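Long-range contacts in SnoK (Streptomyces nogalater, PDB 5EPA), which binds iron and 2-oxoglutarate in a non-heme centre and probably works as a 2-oxoglutarate-dependent carbocyclase in nogalamycin biosynthesis: residues Arg106-Pro111 and Leu144-Thr149; Leu112-Ser117 and Val238-Ala243; Lys122-Thr127 and Asp230-Ala235; Thr127-Val132 and Ala224-Ser229; Glu180-Phe185 and Pro249-Gly254. All blocks are in the same frame, centred on the assembly; numbering follows the deposited sequence.

Contact 1: residues Arg106-Pro111 and Leu144-Thr149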
# COMPACT_ATOMS: atom_id res chain seq x y z
N ARG A 106 0.98 -15.44 -4.35
CA ARG A 106 2.07 -16.01 -5.14
C ARG A 106 3.35 -15.19 -5.00
O ARG A 106 4.44 -15.73 -4.91
CB ARG A 106 1.66 -16.16 -6.61
CG ARG A 106 0.72 -17.33 -6.82
CD ARG A 106 0.58 -17.82 -8.26
NE ARG A 106 1.88 -18.02 -8.90
CZ ARG A 106 2.08 -18.15 -10.22
NH1 ARG A 106 1.07 -18.09 -11.08
NH2 ARG A 106 3.33 -18.34 -10.67
N LEU A 107 3.21 -13.88 -4.96
CA LEU A 107 4.35 -13.02 -4.82
C LEU A 107 5.00 -13.20 -3.45
O LEU A 107 6.24 -13.32 -3.35
CB LEU A 107 3.94 -11.56 -5.02
CG LEU A 107 3.48 -11.18 -6.44
CD1 LEU A 107 3.05 -9.73 -6.49
CD2 LEU A 107 4.58 -11.37 -7.49
N ALA A 108 4.17 -13.28 -2.40
CA ALA A 108 4.66 -13.36 -1.04
C ALA A 108 5.30 -14.67 -0.73
O ALA A 108 6.24 -14.75 0.04
CB ALA A 108 3.54 -13.13 -0.06
N GLY A 109 4.77 -15.72 -1.30
CA GLY A 109 5.28 -17.08 -1.07
C GLY A 109 4.96 -17.62 0.31
O GLY A 109 5.53 -18.62 0.73
N ALA A 110 4.00 -17.00 0.98
CA ALA A 110 3.62 -17.42 2.34
C ALA A 110 2.17 -17.00 2.63
O ALA A 110 1.65 -16.13 1.97
CB ALA A 110 4.55 -16.78 3.36
N PRO A 111 1.52 -17.65 3.63
CA PRO A 111 0.12 -17.33 3.90
C PRO A 111 -0.06 -15.89 4.37
O PRO A 111 0.77 -15.36 5.10
CB PRO A 111 -0.28 -18.33 5.00
CG PRO A 111 0.76 -19.41 4.95
CD PRO A 111 2.03 -18.68 4.54
N LEU A 144 7.08 -9.40 11.07
CA LEU A 144 6.92 -9.23 9.61
C LEU A 144 8.01 -9.85 8.82
O LEU A 144 9.21 -9.71 9.12
CB LEU A 144 6.61 -7.83 9.05
CG LEU A 144 5.55 -7.13 9.89
CD1 LEU A 144 5.21 -5.79 9.30
CD2 LEU A 144 4.31 -8.00 10.02
N SER A 145 7.57 -10.50 7.76
CA SER A 145 8.44 -11.21 6.90
C SER A 145 8.04 -10.99 5.44
O SER A 145 8.81 -10.41 4.68
CB SER A 145 8.39 -12.67 7.30
OG SER A 145 9.24 -13.44 6.48
N ALA A 146 6.86 -11.44 5.06
CA ALA A 146 6.44 -11.39 3.67
C ALA A 146 5.35 -10.38 3.44
O ALA A 146 4.78 -10.32 2.37
CB ALA A 146 5.97 -12.77 3.24
N THR A 147 5.03 -9.60 4.47
CA THR A 147 4.01 -8.58 4.34
C THR A 147 4.27 -7.68 3.12
O THR A 147 5.40 -7.20 2.92
CB THR A 147 3.90 -7.74 5.62
OG1 THR A 147 3.42 -8.56 6.68
CG2 THR A 147 2.95 -6.57 5.48
N LEU A 148 3.21 -7.41 2.37
CA LEU A 148 3.26 -6.58 1.18
C LEU A 148 1.96 -5.83 0.93
O LEU A 148 0.91 -6.14 1.51
CB LEU A 148 3.59 -7.41 -0.04
CG LEU A 148 2.50 -8.22 -0.72
CD1 LEU A 148 3.03 -8.86 -1.98
CD2 LEU A 148 2.03 -9.31 0.19
N THR A 149 2.04 -4.81 0.06
CA THR A 149 0.92 -3.93 -0.23
C THR A 149 0.58 -4.00 -1.71
O THR A 149 1.49 -4.03 -2.55
CB THR A 149 1.26 -2.48 0.09
OG1 THR A 149 1.47 -2.29 1.50
CG2 THR A 149 0.15 -1.54 -0.38
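A108 and A146 meet methyl to methyl, CB to CB 4.1 Å apart, where the end of helix 98-108 passes the chain leading into strand 148-153. The A146 methyl also meets A110 CB at 4.3 Å, so one small side chain serves two partners on the other segment. Two leucines extend the apolar contact. L148 approaches with both branches: CD2 touches A108 CB at 4.1 Å and CD1 touches L107 CB at 4.2 Å. Its CG stands between the backbone N and the carbonyl carbon (chi1 80°), a torsion that sends the two methyls toward the helix. Alanine suits the meeting point because a larger group would probably push the two backbones apart.

Such packing of a helix beside the major sheet fits the double-stranded beta-helix fold of the cupin clan. G109 ends the helix with a positive phi of 72°, a value glycine adopts easily, and the chain then turns toward strand 112-122.

Polar bonding is left to outside partners. D242 accepts from S145 N, A146 N and T147 OG1, fixing the bend before L148, while T149 continues inward to touch 2-oxoglutarate.

Contact 2: residues Leu112-Ser117 and Val238-Ala243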
# COMPACT_ATOMS: atom_id res chain seq x y z
N LEU A 112 -1.16 -15.28 3.93
CA LEU A 112 -1.45 -13.91 4.21
C LEU A 112 -2.83 -13.70 4.81
O LEU A 112 -3.72 -14.54 4.64
CB LEU A 112 -1.40 -13.10 2.94
CG LEU A 112 -0.09 -13.09 2.16
CD1 LEU A 112 -0.33 -12.47 0.80
CD2 LEU A 112 1.02 -12.35 2.89
N ARG A 113 -2.97 -12.56 5.48
CA ARG A 113 -4.27 -12.05 5.89
C ARG A 113 -4.38 -10.61 5.43
O ARG A 113 -3.38 -9.93 5.29
CB ARG A 113 -4.42 -12.04 7.42
CG ARG A 113 -4.65 -13.37 8.10
CD ARG A 113 -4.59 -13.21 9.60
NE ARG A 113 -4.72 -14.51 10.25
CZ ARG A 113 -5.88 -15.15 10.44
NH1 ARG A 113 -7.03 -14.64 9.98
NH2 ARG A 113 -5.88 -16.34 11.05
N VAL A 114 -5.61 -10.14 5.27
CA VAL A 114 -5.83 -8.69 5.08
C VAL A 114 -5.65 -7.95 6.42
O VAL A 114 -6.31 -8.27 7.40
CB VAL A 114 -7.23 -8.40 4.56
CG1 VAL A 114 -7.42 -6.91 4.36
CG2 VAL A 114 -7.46 -9.12 3.24
N TYR A 115 -4.70 -7.02 6.45
CA TYR A 115 -4.46 -6.18 7.61
C TYR A 115 -5.40 -4.99 7.58
O TYR A 115 -6.03 -4.66 8.58
CB TYR A 115 -3.01 -5.65 7.73
CG TYR A 115 -2.91 -4.51 8.72
CD1 TYR A 115 -3.16 -4.71 10.05
CD2 TYR A 115 -2.68 -3.22 8.31
CE1 TYR A 115 -3.14 -3.67 10.97
CE2 TYR A 115 -2.63 -2.17 9.23
CZ TYR A 115 -2.89 -2.42 10.57
OH TYR A 115 -2.89 -1.37 11.48
N SER A 116 -5.45 -4.32 6.45
CA SER A 116 -6.23 -3.09 6.31
C SER A 116 -6.24 -2.69 4.86
O SER A 116 -5.56 -3.30 4.00
CB SER A 116 -5.62 -1.95 7.12
OG SER A 116 -6.51 -0.87 7.22
N SER A 117 -7.01 -1.65 4.57
CA SER A 117 -6.90 -0.98 3.29
C SER A 117 -7.14 0.50 3.47
O SER A 117 -7.75 0.92 4.46
CB SER A 117 -7.86 -1.59 2.27
OG SER A 117 -9.18 -1.09 2.37
N VAL A 238 -3.99 -1.91 -0.36
CA VAL A 238 -4.37 -3.02 0.51
C VAL A 238 -3.12 -3.64 1.16
O VAL A 238 -2.24 -4.09 0.44
CB VAL A 238 -5.10 -4.12 -0.29
CG1 VAL A 238 -5.57 -5.22 0.65
CG2 VAL A 238 -6.26 -3.55 -1.01
N VAL A 239 -3.08 -3.73 2.49
CA VAL A 239 -1.92 -4.33 3.16
C VAL A 239 -2.25 -5.75 3.49
O VAL A 239 -3.22 -6.02 4.22
CB VAL A 239 -1.54 -3.58 4.42
CG1 VAL A 239 -0.42 -4.27 5.13
CG2 VAL A 239 -1.16 -2.15 4.10
N TYR A 240 -1.52 -6.68 2.89
CA TYR A 240 -1.63 -8.10 3.17
C TYR A 240 -0.48 -8.49 4.10
O TYR A 240 0.68 -8.43 3.72
CB TYR A 240 -1.56 -8.92 1.88
CG TYR A 240 -2.70 -8.69 0.89
CD1 TYR A 240 -3.94 -9.27 1.11
CD2 TYR A 240 -2.52 -7.95 -0.23
CE1 TYR A 240 -4.97 -9.07 0.23
CE2 TYR A 240 -3.55 -7.74 -1.13
CZ TYR A 240 -4.77 -8.30 -0.91
OH TYR A 240 -5.82 -8.12 -1.81
N MET A 241 -0.82 -8.85 5.34
CA MET A 241 0.16 -9.14 6.33
C MET A 241 0.40 -10.63 6.42
O MET A 241 -0.42 -11.44 6.01
CB MET A 241 -0.26 -8.58 7.67
CG MET A 241 -1.51 -9.23 8.29
SD MET A 241 -2.01 -8.43 9.81
CE MET A 241 -3.61 -9.24 10.02
N ASP A 242 1.53 -10.99 6.99
CA ASP A 242 1.80 -12.37 7.35
C ASP A 242 0.63 -12.91 8.18
O ASP A 242 0.10 -12.23 9.08
CB ASP A 242 3.08 -12.43 8.17
CG ASP A 242 4.32 -11.92 7.38
OD1 ASP A 242 4.95 -12.76 6.69
OD2 ASP A 242 4.69 -10.72 7.46
N ALA A 243 0.21 -14.14 7.89
CA ALA A 243 -0.99 -14.71 8.51
C ALA A 243 -0.91 -14.92 10.02
O ALA A 243 -1.93 -15.15 10.68
CB ALA A 243 -1.37 -16.00 7.82
O HOH W 1 -3.44 -17.63 11.06
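With its CG between backbone N and carbonyl carbon (chi1 66°) and its chain extended beyond, M241 lies across the side chain of Y115, whose own CG stands opposite the backbone N (chi1 165°). The sulfur reaches Y115 CB at 3.6 Å and lies obliquely to the ring, a Met-aromatic contact. R113 stretches straight from CG to NE, and NE gives a hydrogen bond of 2.9 Å to A243 O, which lies in the guanidinium plane. A water completes the corner, accepting from R113 NH2 and donating to A243 O.

The backbones run antiparallel. R113 and M241 form a hydrogen-bonded pair, with R113 N to M241 O and M241 N to R113 O both 2.8 Å. Next comes a classic beta bulge: Y115 and S116 both face V239, Y115 N giving to V239 O at 2.9 Å and S116 O accepting from V239 N. Beta-branched V114 packs beside Y240, its CG2 3.9 Å from CE1 of that ring, as suits a buried face.

Strand 148-153 flanks strand 238-242 on its other edge. Helix 98-108 covers the face of L112 and Y240, and Y240 OH bonds V95 O of helix 92-95.

Contact 3: residues Lys122-Thr127 and Asp230-Ala235. With AKG (2-oxoglutaric acid), chain H.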
# COMPACT_ATOMS: atom_id res chain seq x y z
N LYS A 122 -5.24 11.83 -4.36
CA LYS A 122 -4.47 13.07 -4.50
C LYS A 122 -5.22 14.05 -5.40
O LYS A 122 -5.41 13.77 -6.57
CB LYS A 122 -3.05 12.84 -5.08
CG LYS A 122 -2.02 12.30 -4.08
CD LYS A 122 -0.62 12.27 -4.72
CE LYS A 122 0.45 11.63 -3.83
NZ LYS A 122 1.06 12.60 -2.89
N GLU A 123 -5.59 15.20 -4.87
CA GLU A 123 -6.27 16.21 -5.64
C GLU A 123 -5.25 16.97 -6.48
O GLU A 123 -4.12 17.18 -6.02
CB GLU A 123 -7.00 17.19 -4.74
CG GLU A 123 -8.16 16.60 -3.94
CD GLU A 123 -9.42 16.28 -4.78
OE1 GLU A 123 -9.61 16.89 -5.88
OE2 GLU A 123 -10.24 15.40 -4.30
N PRO A 124 -5.64 17.38 -7.69
CA PRO A 124 -4.73 18.07 -8.60
C PRO A 124 -4.38 19.46 -8.12
O PRO A 124 -5.24 20.19 -7.65
CB PRO A 124 -5.53 18.17 -9.90
CG PRO A 124 -6.99 18.09 -9.47
CD PRO A 124 -6.99 17.21 -8.25
N LYS A 125 -3.09 19.77 -8.14
CA LYS A 125 -2.56 21.10 -7.78
C LYS A 125 -2.73 21.48 -6.30
O LYS A 125 -2.41 22.60 -5.93
CB LYS A 125 -3.20 22.18 -8.65
CG LYS A 125 -3.15 21.85 -10.13
CD LYS A 125 -2.92 23.07 -11.02
CE LYS A 125 -2.30 22.67 -12.35
NZ LYS A 125 -3.22 21.78 -13.12
N ARG A 126 -3.17 20.56 -5.46
CA ARG A 126 -3.31 20.81 -4.03
C ARG A 126 -2.60 19.79 -3.16
O ARG A 126 -2.85 19.72 -1.96
CB ARG A 126 -4.79 20.81 -3.63
CG ARG A 126 -5.52 22.08 -3.99
CD ARG A 126 -6.47 21.80 -5.13
NE ARG A 126 -7.67 21.12 -4.64
CZ ARG A 126 -8.64 20.69 -5.43
NH1 ARG A 126 -9.71 20.09 -4.89
NH2 ARG A 126 -8.57 20.89 -6.76
N THR A 127 -1.71 19.02 -3.75
CA THR A 127 -1.00 18.00 -3.04
C THR A 127 0.51 18.14 -3.10
O THR A 127 1.10 18.53 -4.11
CB THR A 127 -1.34 16.60 -3.57
OG1 THR A 127 -1.35 16.63 -5.00
CG2 THR A 127 -2.70 16.17 -3.04
N ASP A 230 -4.45 17.76 -14.10
CA ASP A 230 -5.74 18.43 -14.01
C ASP A 230 -6.82 17.50 -13.44
O ASP A 230 -7.99 17.88 -13.36
CB ASP A 230 -6.14 18.94 -15.39
CG ASP A 230 -5.31 20.17 -15.81
OD1 ASP A 230 -5.38 21.20 -15.10
OD2 ASP A 230 -4.64 20.13 -16.87
N SER A 231 -6.43 16.29 -13.05
CA SER A 231 -7.40 15.27 -12.65
C SER A 231 -7.03 14.62 -11.34
O SER A 231 -5.85 14.38 -11.06
CB SER A 231 -7.48 14.17 -13.70
OG SER A 231 -7.99 14.71 -14.87
N VAL A 232 -8.06 14.26 -10.59
CA VAL A 232 -7.90 13.56 -9.36
C VAL A 232 -7.16 12.23 -9.59
O VAL A 232 -7.41 11.54 -10.56
CB VAL A 232 -9.30 13.25 -8.71
CG1 VAL A 232 -9.09 12.41 -7.46
CG2 VAL A 232 -10.03 14.51 -8.30
N ARG A 233 -6.32 11.86 -8.66
CA ARG A 233 -5.76 10.49 -8.62
C ARG A 233 -6.40 9.69 -7.52
O ARG A 233 -6.43 10.13 -6.37
CB ARG A 233 -4.26 10.51 -8.31
CG ARG A 233 -3.67 9.13 -8.32
CD ARG A 233 -2.42 9.04 -7.46
NE ARG A 233 -2.77 8.63 -6.13
CZ ARG A 233 -1.92 8.48 -5.12
NH1 ARG A 233 -0.60 8.70 -5.21
NH2 ARG A 233 -2.43 8.11 -3.96
N MET A 234 -6.86 8.48 -7.81
CA MET A 234 -7.34 7.61 -6.74
C MET A 234 -6.71 6.25 -6.87
O MET A 234 -6.86 5.58 -7.88
CB MET A 234 -8.87 7.45 -6.74
CG MET A 234 -9.32 6.53 -5.60
SD MET A 234 -11.09 6.06 -5.50
CE MET A 234 -11.84 7.66 -5.29
N ALA A 235 -6.04 5.83 -5.79
CA ALA A 235 -5.67 4.44 -5.65
C ALA A 235 -6.33 3.84 -4.41
O ALA A 235 -6.85 4.55 -3.54
CB ALA A 235 -4.16 4.31 -5.56
C1 AKG H . 1.55 2.84 0.15
O1 AKG H . 0.66 2.28 -0.53
O2 AKG H . 2.27 2.29 1.02
C2 AKG H . 1.78 4.27 -0.01
O5 AKG H . 2.68 4.71 0.70
C3 AKG H . 0.98 5.10 -0.98
C4 AKG H . 1.17 6.62 -0.91
C5 AKG H . 0.33 7.31 -2.00
O3 AKG H . -0.69 6.76 -2.51
O4 AKG H . 0.65 8.44 -2.39
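The site that receives the distal carboxylate of 2-oxoglutarate is built here, where K122 and R233 form an antiparallel hydrogen-bonded pair. K122 N gives to R233 O at 2.9 Å and R233 N to K122 O at 3.0 Å, so the two side chains run the same way, side by side. Bent at chi3 (92°), R233 presents the edge of its guanidinium to the ligand. NH1 donates to O4 at 3.1 Å and NH2 to O3 at 2.6 Å, two bonds from one planar cation that grip the carboxylate and limit its rotation. The aliphatic part of K122 covers one guanidinium face, CG lying over its centre 3.9 Å above the plane. A bend at chi4 then carries NZ away to Q77 O and T130 OG1. Were K122 an alanine, the face of R233 would lose its aliphatic cover and its guanidinium would probably be freer to shift, with Q77 O and T130 OG1 left without this donor.

Beyond the pair the chain makes a type II turn from E123 to R126. P124 suits its second position and packs CD 4.1 Å from V232 CG2, while K125 takes the positive phi of the third. K125 NZ and D230 OD1 form a salt bridge of 3.0 Å at the outer end of the contact. T127 OG1 steadies the turn by donating to E123 O.

The pair joins the ends of neighbouring strands 112-122 and 233-242 in the major sheet. W151 of strand 148-153 lies against R233, and M234 packs on C57 and L61 of helix 47-64.

Contact 4: residues Thr127-Val132 and Ala224-Ser229. With AKG (2-oxoglutaric acid), chain H.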
# COMPACT_ATOMS: atom_id res chain seq x y z
N THR A 127 -1.71 19.02 -3.75
CA THR A 127 -1.00 18.00 -3.04
C THR A 127 0.51 18.14 -3.10
O THR A 127 1.10 18.53 -4.11
CB THR A 127 -1.34 16.60 -3.57
OG1 THR A 127 -1.35 16.63 -5.00
CG2 THR A 127 -2.70 16.17 -3.04
N LEU A 128 1.11 17.77 -2.00
CA LEU A 128 2.55 17.55 -1.92
C LEU A 128 2.91 16.15 -2.38
O LEU A 128 2.05 15.26 -2.46
CB LEU A 128 3.01 17.74 -0.46
CG LEU A 128 2.91 19.17 0.10
CD1 LEU A 128 3.25 19.13 1.59
CD2 LEU A 128 3.85 20.13 -0.62
N PRO A 129 4.20 15.92 -2.64
CA PRO A 129 4.64 14.55 -2.81
C PRO A 129 4.38 13.77 -1.53
O PRO A 129 4.39 14.34 -0.45
CB PRO A 129 6.18 14.69 -3.01
CG PRO A 129 6.41 16.09 -3.43
CD PRO A 129 5.32 16.88 -2.76
N THR A 130 4.18 12.47 -1.67
CA THR A 130 4.13 11.58 -0.51
C THR A 130 5.57 11.27 -0.09
O THR A 130 6.34 10.68 -0.84
CB THR A 130 3.41 10.28 -0.82
OG1 THR A 130 2.10 10.55 -1.33
CG2 THR A 130 3.29 9.46 0.44
N LEU A 131 5.92 11.68 1.11
CA LEU A 131 7.26 11.57 1.61
C LEU A 131 7.72 10.11 1.63
O LEU A 131 7.00 9.20 2.02
CB LEU A 131 7.34 12.20 3.01
CG LEU A 131 8.74 12.27 3.69
CD1 LEU A 131 9.70 13.22 2.99
CD2 LEU A 131 8.57 12.68 5.15
N VAL A 132 8.97 9.93 1.22
CA VAL A 132 9.60 8.62 1.17
C VAL A 132 9.53 7.87 2.52
O VAL A 132 9.72 8.46 3.57
CB VAL A 132 11.08 8.74 0.70
CG1 VAL A 132 11.92 9.54 1.70
CG2 VAL A 132 11.72 7.37 0.48
N ALA A 224 5.75 8.99 -3.48
CA ALA A 224 4.91 9.38 -4.61
C ALA A 224 5.04 10.83 -4.99
O ALA A 224 5.30 11.66 -4.16
CB ALA A 224 3.45 9.06 -4.33
N GLU A 225 4.80 11.12 -6.26
CA GLU A 225 4.80 12.49 -6.79
C GLU A 225 3.65 13.28 -6.27
O GLU A 225 2.62 12.73 -5.91
CB GLU A 225 4.60 12.50 -8.31
CG GLU A 225 5.62 11.74 -9.11
CD GLU A 225 7.02 12.23 -8.81
OE1 GLU A 225 7.29 13.40 -9.14
OE2 GLU A 225 7.81 11.45 -8.22
N ALA A 226 3.81 14.59 -6.27
CA ALA A 226 2.66 15.50 -6.20
C ALA A 226 1.77 15.28 -7.42
O ALA A 226 2.23 14.86 -8.49
CB ALA A 226 3.15 16.94 -6.19
N ASN A 227 0.49 15.57 -7.28
CA ASN A 227 -0.39 15.55 -8.44
C ASN A 227 -0.46 16.95 -8.96
O ASN A 227 -1.06 17.82 -8.33
CB ASN A 227 -1.80 15.05 -8.07
CG ASN A 227 -2.76 15.04 -9.26
OD1 ASN A 227 -2.40 15.44 -10.37
ND2 ASN A 227 -3.98 14.54 -9.03
N THR A 228 0.19 17.17 -10.11
CA THR A 228 0.20 18.47 -10.80
C THR A 228 -0.55 18.40 -12.10
O THR A 228 -0.56 19.35 -12.87
CB THR A 228 1.64 18.94 -11.14
OG1 THR A 228 2.29 17.91 -11.88
CG2 THR A 228 2.42 19.20 -9.87
N SER A 229 -1.28 17.30 -12.31
CA SER A 229 -2.18 17.18 -13.45
C SER A 229 -3.47 18.01 -13.25
O SER A 229 -3.57 18.83 -12.34
CB SER A 229 -2.52 15.71 -13.69
OG SER A 229 -3.55 15.27 -12.79
C1 AKG H . 1.55 2.84 0.15
O1 AKG H . 0.66 2.28 -0.53
O2 AKG H . 2.27 2.29 1.02
C2 AKG H . 1.78 4.27 -0.01
O5 AKG H . 2.68 4.71 0.70
C3 AKG H . 0.98 5.10 -0.98
C4 AKG H . 1.17 6.62 -0.91
C5 AKG H . 0.33 7.31 -2.00
O3 AKG H . -0.69 6.76 -2.51
O4 AKG H . 0.65 8.44 -2.39
O HOH W 2 -0.11 19.33 -6.39
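T130 and A224 face one another as a hydrogen-bonded antiparallel pair, T130 N giving to A224 O at 2.8 Å and A224 N returning a longer bond to T130 O. CG2 of T130 stands opposite the backbone N and OG1 opposite the carbonyl carbon (chi1 -56°), which brings the hydroxyl to O4 of the 2-oxoglutarate carboxylate, close to the plane of that group, while the methyl lies along the ligand's carbon chain. OG1 donates to O4 of the ligand at 2.8 Å. The A224 methyl comes 3.5 Å from the same O4, and a side chain so small lets the carboxylate sit close to the strand.

Strands 130-133 and 222-224 are neighbours in the smaller sheet of the double-stranded beta-helix and carry the iron ligands H133 and H222. The pair thus ties the cosubstrate pocket to the metal site.

Past the strand ends the segments stay together through T127 and N227. The T127 hydroxyl, set between backbone N and carbonyl carbon (chi1 44°), accepts from N227 N at 3.1 Å while donating to E123 O. One water donates to T127 O at 2.7 Å and also to N227 O. Between this pair and T130-A224, P129 CD rests 4.1 Å from A226 CB.

N227 extends its CG opposite its backbone N (chi1 179°), and OD1 closes an Asx turn by accepting from S229 N at 2.9 Å. S229 OG adds a second bond to OD1, on a lone pair. With ND2 bonded to K122 O and S231 O, the amide is held at both ends, a task that suits asparagine's paired acceptor and donor.

Contact 5: residues Glu180-Phe185 and Pro249-Gly254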
# COMPACT_ATOMS: atom_id res chain seq x y z
N GLU A 180 12.65 0.11 10.97
CA GLU A 180 11.73 -0.93 11.55
C GLU A 180 10.41 -0.56 12.20
O GLU A 180 9.40 -1.21 11.90
CB GLU A 180 12.37 -1.82 12.63
CG GLU A 180 13.53 -2.69 12.11
CD GLU A 180 13.64 -4.04 12.83
OE1 GLU A 180 12.83 -4.35 13.75
OE2 GLU A 180 14.54 -4.82 12.44
N HIS A 181 10.42 0.34 13.19
CA HIS A 181 9.24 0.57 13.95
C HIS A 181 9.24 1.88 14.67
O HIS A 181 10.20 2.16 15.38
CB HIS A 181 8.99 -0.53 14.96
CG HIS A 181 7.62 -0.45 15.58
ND1 HIS A 181 6.46 -0.73 14.87
CD2 HIS A 181 7.22 -0.14 16.84
CE1 HIS A 181 5.42 -0.60 15.66
NE2 HIS A 181 5.85 -0.24 16.86
N MET A 182 8.16 2.64 14.51
CA MET A 182 7.95 3.84 15.32
C MET A 182 6.91 3.60 16.41
O MET A 182 5.76 3.30 16.11
CB MET A 182 7.51 5.00 14.44
CG MET A 182 8.65 5.61 13.62
SD MET A 182 8.23 7.17 12.85
CE MET A 182 6.55 6.87 12.30
N THR A 183 7.31 3.73 17.66
CA THR A 183 6.37 3.67 18.74
C THR A 183 5.60 5.01 18.85
O THR A 183 4.42 5.03 19.17
CB THR A 183 7.09 3.35 20.04
OG1 THR A 183 7.67 2.07 19.91
CG2 THR A 183 6.12 3.33 21.24
N SER A 184 6.31 6.12 18.62
CA SER A 184 5.72 7.45 18.57
C SER A 184 6.41 8.29 17.53
O SER A 184 7.51 7.93 17.09
CB SER A 184 5.79 8.14 19.92
OG SER A 184 7.09 8.38 20.34
N PHE A 185 5.80 9.40 17.13
CA PHE A 185 6.31 10.20 16.01
C PHE A 185 7.64 10.91 16.30
O PHE A 185 8.35 11.24 15.40
CB PHE A 185 5.27 11.18 15.47
CG PHE A 185 4.21 10.52 14.63
CD1 PHE A 185 4.53 10.00 13.40
CD2 PHE A 185 2.86 10.41 15.08
CE1 PHE A 185 3.55 9.38 12.61
CE2 PHE A 185 1.89 9.79 14.31
CZ PHE A 185 2.22 9.29 13.08
N PRO A 249 2.37 -2.12 19.74
CA PRO A 249 1.92 -0.75 19.88
C PRO A 249 2.79 0.23 19.13
O PRO A 249 4.01 0.07 19.06
CB PRO A 249 2.05 -0.47 21.36
CG PRO A 249 1.84 -1.79 21.97
CD PRO A 249 2.50 -2.77 21.04
N GLY A 250 2.13 1.18 18.50
CA GLY A 250 2.85 2.13 17.68
C GLY A 250 1.96 3.20 17.17
O GLY A 250 0.77 3.27 17.51
N VAL A 251 2.56 4.00 16.29
CA VAL A 251 1.87 5.10 15.70
C VAL A 251 0.87 4.26 14.86
O VAL A 251 1.13 3.06 14.59
CB VAL A 251 2.76 6.02 14.82
CG1 VAL A 251 3.85 6.70 15.66
CG2 VAL A 251 3.38 5.28 13.64
N GLN A 252 -0.23 4.85 14.46
CA GLN A 252 -1.26 4.19 13.65
C GLN A 252 -2.02 3.00 14.24
O GLN A 252 -2.49 2.14 13.47
CB GLN A 252 -0.78 3.75 12.25
CG GLN A 252 0.10 4.70 11.48
CD GLN A 252 -0.60 6.00 11.16
OE1 GLN A 252 -1.79 6.15 11.38
NE2 GLN A 252 0.16 6.96 10.67
N ASP A 253 -2.17 2.93 15.56
CA ASP A 253 -2.81 1.77 16.18
C ASP A 253 -4.11 2.09 16.88
O ASP A 253 -4.67 1.23 17.59
CB ASP A 253 -1.83 1.06 17.12
CG ASP A 253 -1.60 1.79 18.42
OD1 ASP A 253 -2.08 2.93 18.59
OD2 ASP A 253 -0.90 1.22 19.29
N GLY A 254 -4.64 3.28 16.65
CA GLY A 254 -5.85 3.75 17.35
C GLY A 254 -7.05 2.83 17.24
O GLY A 254 -7.83 2.65 18.19
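Two irregular loops pack here, at the side of the barrel: segment 249-254, which follows strand 246-247, and segment 180-185, which comes after strand 164-166. Two hydrogen bonds join them beside an apolar cluster. The M182 side chain is about 8 Å from that of the iron ligand H133. H181 points NE2 at P249 O over 2.9 Å in a nearly straight bond (172°). The oxygen lies in the imidazole plane, although the donor comes in from above the carbonyl plane. CG stands opposite the backbone N of H181 (chi1 -169°), which extends the ring to the other loop. V251 N in turn gives to M182 O at 3.3 Å.

V251 is the centre of the packing. Its CG1 sits over the middle of the F185 ring at 3.7 Å, a CH-pi contact, and its CG2 meets M182 CE at 3.8 Å. At the edge of the same ring Q252 NE2 lies 3.9 Å from F185 CZ, the amide turned almost perpendicular to the aromatic plane.

V251 and Q252 are the middle of a type II turn from G250 to D253, and D253 OD2 accepts from G250 N. Glycine suits position 250 because a beta carbon would clash with H181 NE2 and M182 O.

A leucine in place of H181 would probably leave P249 O without this donor and the loops held by one hydrogen bond and the valine packing. The bond is consistent with a proton on NE2. The two hydrogen bonds tie backbone carbonyls of both loops, while the valine between methionine and phenylalanine supplies the apolar contact.

In the fold
Contacts 2 and 3 lie on the same two neighbouring strands, 112-122 and 233-242, of the major sheet, their centres 26 Å apart on opposite sides of the chain's centre. Contact 1 lies about 9 Å centre to centre from contact 2 and touches it through D242. Contact 4, on the smaller sheet, is about 9 Å centre to centre from contact 3 and shares T127 with it. Contact 5 lies farther out, its centre about 17 Å from that of contact 2, which it meets where Y115 packs near Q252. Along the chain contact 1 closes before contact 5 opens, whereas contact 4 falls within the span of contact 3. Contacts 3 and 4 bring distant parts of the sequence to the cosubstrate.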